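Local coordinates for putative lipoprotein (Bacteroides fragilis, PDB 3QNK), which is a SusD-like outer-membrane lipoprotein that probably binds glycans at the cell surface for uptake through a partner transporter, at residues 322-333 with 358-369. Residues are numbered along the deposited sequence; the frame is centred on the assembly and turned at random.
Sequences NIVFHGSQIFFN and GYNVWKWIDYDN
A two-stranded antiparallel ribbon, Ile323-Val324 against Asn360-Val361, opens this contact in the SusD-family region, and beyond it the two segments turn and pack their aromatic side chains together. Val324 and Asn360 form the hydrogen-bonded pair: Val324 N reaches Asn360 O at 2.9 Å, and Asn360 N returns to Val324 O in the carbonyl plane. Two residues along, past the non-hydrogen-bonded Ile323-Val361 pair, Trp362 N donates to Asn322 O from above the carbonyl plane. Lys363 runs parallel to Asn322 and bends at its last torsion (chi4 55°), where NZ donates a 2.9 Å hydrogen bond to Asn322 OD1; Arg318 O holds Asn322 ND2.

Ile330 packs against both Trp362 and Tyr367, whose rings also touch. Its CG2 lies over the six-membered ring of Trp362, while CD1 covers one face of Tyr367; Ile365 CG2 covers the opposite face. Tyr367 turns its edge to the face of Phe331 in a T-shaped pair, planes at 83°. Asn333 ND2 donates to Asp368 O, and the Asp368 carboxylate bridges to Arg225. Strong backbone pairing thus holds the ribbon end; ring packing, weak bonds from Phe331 N and Phe332 N to Tyr367 O, and the Asn333 side-chain hydrogen bond hold the other.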
# COMPACT_ATOMS: atom_id res chain seq x y z
N ASN B 322 -20.66 26.17 4.35
CA ASN B 322 -20.14 24.88 4.81
C ASN B 322 -21.18 23.78 5.05
O ASN B 322 -20.83 22.59 4.95
CB ASN B 322 -19.44 25.08 6.15
CG ASN B 322 -18.06 25.65 6.10
OD1 ASN B 322 -17.09 24.92 6.27
ND2 ASN B 322 -17.95 26.97 5.98
N ILE B 323 -22.40 24.16 5.50
CA ILE B 323 -23.38 23.18 5.94
C ILE B 323 -24.54 22.99 4.98
O ILE B 323 -25.21 23.95 4.60
CB ILE B 323 -23.89 23.60 7.37
CG1 ILE B 323 -22.74 23.88 8.39
CG2 ILE B 323 -24.89 22.63 7.95
CD1 ILE B 323 -21.62 22.79 8.55
N VAL B 324 -24.80 21.71 4.64
CA VAL B 324 -25.96 21.22 3.90
C VAL B 324 -26.90 20.71 5.00
O VAL B 324 -26.55 19.75 5.72
CB VAL B 324 -25.62 20.14 2.82
CG1 VAL B 324 -26.89 19.61 2.15
CG2 VAL B 324 -24.64 20.67 1.79
N PHE B 325 -28.06 21.39 5.17
CA PHE B 325 -29.05 21.08 6.22
C PHE B 325 -30.48 20.87 5.63
O PHE B 325 -30.69 21.03 4.44
CB PHE B 325 -29.06 22.20 7.29
CG PHE B 325 -29.20 23.57 6.65
CD1 PHE B 325 -30.45 24.07 6.29
CD2 PHE B 325 -28.08 24.35 6.39
CE1 PHE B 325 -30.57 25.29 5.65
CE2 PHE B 325 -28.20 25.58 5.76
CZ PHE B 325 -29.45 26.03 5.38
N HIS B 326 -31.43 20.45 6.48
CA HIS B 326 -32.81 20.22 6.06
C HIS B 326 -33.33 21.47 5.41
O HIS B 326 -33.33 22.54 6.04
CB HIS B 326 -33.66 19.83 7.26
CG HIS B 326 -35.09 19.53 6.91
ND1 HIS B 326 -35.45 18.35 6.27
CD2 HIS B 326 -36.22 20.26 7.12
CE1 HIS B 326 -36.76 18.39 6.13
NE2 HIS B 326 -37.26 19.51 6.62
N GLY B 327 -33.69 21.37 4.14
CA GLY B 327 -34.21 22.49 3.38
C GLY B 327 -33.21 23.21 2.50
O GLY B 327 -33.60 24.15 1.81
N SER B 328 -31.93 22.78 2.51
CA SER B 328 -30.89 23.35 1.65
C SER B 328 -31.15 22.99 0.19
O SER B 328 -31.47 21.83 -0.12
CB SER B 328 -29.50 22.82 2.02
OG SER B 328 -29.03 23.16 3.31
N GLN B 329 -30.96 23.98 -0.69
CA GLN B 329 -31.00 23.79 -2.13
C GLN B 329 -29.58 23.67 -2.65
O GLN B 329 -28.72 24.51 -2.32
CB GLN B 329 -31.73 24.92 -2.79
CG GLN B 329 -33.20 24.70 -2.81
CD GLN B 329 -33.85 25.89 -3.42
OE1 GLN B 329 -33.99 26.93 -2.77
NE2 GLN B 329 -34.22 25.78 -4.69
N ILE B 330 -29.32 22.59 -3.41
CA ILE B 330 -28.03 22.27 -4.02
C ILE B 330 -28.26 21.85 -5.48
O ILE B 330 -29.39 21.57 -5.85
CB ILE B 330 -27.28 21.17 -3.21
CG1 ILE B 330 -28.15 19.91 -3.01
CG2 ILE B 330 -26.77 21.73 -1.85
CD1 ILE B 330 -27.43 18.70 -2.54
N PHE B 331 -27.18 21.84 -6.30
CA PHE B 331 -27.15 21.43 -7.71
C PHE B 331 -27.98 22.35 -8.62
O PHE B 331 -28.65 21.88 -9.55
CB PHE B 331 -27.55 19.96 -7.89
CG PHE B 331 -26.45 18.99 -7.56
CD1 PHE B 331 -25.26 18.98 -8.29
CD2 PHE B 331 -26.61 18.05 -6.55
CE1 PHE B 331 -24.25 18.05 -8.01
CE2 PHE B 331 -25.60 17.12 -6.27
CZ PHE B 331 -24.42 17.13 -7.00
N PHE B 332 -27.87 23.67 -8.39
CA PHE B 332 -28.57 24.71 -9.13
C PHE B 332 -28.33 24.65 -10.63
O PHE B 332 -29.27 24.82 -11.40
CB PHE B 332 -28.12 26.09 -8.65
CG PHE B 332 -28.23 26.31 -7.17
CD1 PHE B 332 -29.46 26.60 -6.58
CD2 PHE B 332 -27.10 26.29 -6.36
CE1 PHE B 332 -29.55 26.83 -5.20
CE2 PHE B 332 -27.19 26.54 -4.99
CZ PHE B 332 -28.42 26.81 -4.42
N ASN B 333 -27.05 24.43 -11.03
CA ASN B 333 -26.61 24.43 -12.43
C ASN B 333 -26.36 23.00 -12.99
O ASN B 333 -25.51 22.79 -13.87
CB ASN B 333 -25.39 25.35 -12.61
CG ASN B 333 -25.72 26.81 -12.37
OD1 ASN B 333 -26.49 27.44 -13.10
ND2 ASN B 333 -25.15 27.38 -11.32
N GLY B 358 -27.74 14.78 10.53
CA GLY B 358 -28.75 15.63 9.92
C GLY B 358 -28.13 16.73 9.09
O GLY B 358 -28.82 17.65 8.64
N TYR B 359 -26.80 16.62 8.86
CA TYR B 359 -25.99 17.57 8.09
C TYR B 359 -25.02 16.84 7.19
O TYR B 359 -24.63 15.71 7.50
CB TYR B 359 -25.18 18.51 9.02
CG TYR B 359 -26.02 19.23 10.05
CD1 TYR B 359 -26.85 20.28 9.68
CD2 TYR B 359 -26.06 18.79 11.38
CE1 TYR B 359 -27.69 20.90 10.61
CE2 TYR B 359 -26.89 19.41 12.31
CZ TYR B 359 -27.70 20.48 11.92
OH TYR B 359 -28.54 21.11 12.80
N ASN B 360 -24.59 17.53 6.11
CA ASN B 360 -23.54 17.11 5.17
C ASN B 360 -22.67 18.31 4.91
O ASN B 360 -23.12 19.44 5.13
CB ASN B 360 -24.12 16.56 3.85
CG ASN B 360 -24.78 15.24 3.97
OD1 ASN B 360 -25.98 15.16 4.17
ND2 ASN B 360 -24.03 14.16 3.83
N VAL B 361 -21.44 18.08 4.44
CA VAL B 361 -20.52 19.18 4.12
C VAL B 361 -20.92 19.84 2.73
O VAL B 361 -21.48 19.17 1.85
CB VAL B 361 -19.05 18.67 4.13
CG1 VAL B 361 -18.80 17.70 2.97
CG2 VAL B 361 -18.07 19.83 4.07
N TRP B 362 -20.65 21.15 2.59
CA TRP B 362 -20.73 21.89 1.32
C TRP B 362 -19.23 22.24 0.90
O TRP B 362 -18.53 21.37 0.35
CB TRP B 362 -21.62 23.15 1.41
CG TRP B 362 -22.03 23.67 0.08
CD1 TRP B 362 -21.30 23.66 -1.07
CD2 TRP B 362 -23.30 24.25 -0.26
NE1 TRP B 362 -22.03 24.19 -2.11
CE2 TRP B 362 -23.26 24.57 -1.64
CE3 TRP B 362 -24.51 24.45 0.44
CZ2 TRP B 362 -24.36 25.14 -2.32
CZ3 TRP B 362 -25.58 25.03 -0.22
CH2 TRP B 362 -25.50 25.38 -1.58
N LYS B 363 -18.76 23.47 1.26
CA LYS B 363 -17.42 24.00 1.04
C LYS B 363 -16.82 23.63 -0.34
O LYS B 363 -17.21 24.20 -1.35
CB LYS B 363 -16.47 23.56 2.18
CG LYS B 363 -15.75 24.74 2.81
CD LYS B 363 -14.44 24.31 3.39
CE LYS B 363 -13.79 25.39 4.22
NZ LYS B 363 -14.60 25.94 5.33
N TRP B 364 -15.91 22.64 -0.37
CA TRP B 364 -15.22 22.21 -1.57
C TRP B 364 -16.08 21.30 -2.47
O TRP B 364 -15.58 20.89 -3.51
CB TRP B 364 -13.86 21.56 -1.23
CG TRP B 364 -13.86 20.76 0.04
CD1 TRP B 364 -13.47 21.18 1.28
CD2 TRP B 364 -14.39 19.44 0.20
NE1 TRP B 364 -13.69 20.17 2.21
CE2 TRP B 364 -14.25 19.10 1.57
CE3 TRP B 364 -14.94 18.49 -0.68
CZ2 TRP B 364 -14.61 17.85 2.07
CZ3 TRP B 364 -15.30 17.25 -0.18
CH2 TRP B 364 -15.14 16.94 1.18
N ILE B 365 -17.36 21.02 -2.12
CA ILE B 365 -18.25 20.32 -3.04
C ILE B 365 -18.96 21.42 -3.85
O ILE B 365 -19.67 22.24 -3.26
CB ILE B 365 -19.23 19.30 -2.41
CG1 ILE B 365 -18.47 18.19 -1.67
CG2 ILE B 365 -20.12 18.68 -3.52
CD1 ILE B 365 -19.32 17.28 -0.81
N ASP B 366 -18.71 21.48 -5.18
CA ASP B 366 -19.26 22.50 -6.07
C ASP B 366 -20.73 22.21 -6.43
O ASP B 366 -21.05 21.94 -7.59
CB ASP B 366 -18.40 22.64 -7.34
CG ASP B 366 -18.51 23.95 -8.10
OD1 ASP B 366 -19.46 24.74 -7.82
OD2 ASP B 366 -17.64 24.20 -8.99
N TYR B 367 -21.63 22.30 -5.43
CA TYR B 367 -23.07 22.17 -5.60
C TYR B 367 -23.62 23.41 -6.35
O TYR B 367 -24.74 23.39 -6.85
CB TYR B 367 -23.76 22.04 -4.25
CG TYR B 367 -23.58 20.73 -3.52
CD1 TYR B 367 -23.94 19.52 -4.13
CD2 TYR B 367 -23.20 20.70 -2.18
CE1 TYR B 367 -23.84 18.31 -3.44
CE2 TYR B 367 -23.11 19.49 -1.49
CZ TYR B 367 -23.44 18.30 -2.12
OH TYR B 367 -23.35 17.11 -1.45
N ASP B 368 -22.82 24.50 -6.41
CA ASP B 368 -23.20 25.71 -7.13
C ASP B 368 -23.17 25.49 -8.65
O ASP B 368 -24.13 25.84 -9.34
CB ASP B 368 -22.27 26.88 -6.77
CG ASP B 368 -22.41 27.42 -5.35
OD1 ASP B 368 -23.45 28.02 -5.06
OD2 ASP B 368 -21.47 27.24 -4.55
N ASN B 369 -22.08 24.91 -9.17
CA ASN B 369 -21.88 24.79 -10.61
C ASN B 369 -22.00 23.42 -11.20
O ASN B 369 -22.51 23.28 -12.31
CB ASN B 369 -20.50 25.33 -10.96
CG ASN B 369 -20.30 26.76 -10.51
OD1 ASN B 369 -20.97 27.67 -11.01
ND2 ASN B 369 -19.43 26.97 -9.54
O HOH W 1 -30.56 19.63 9.04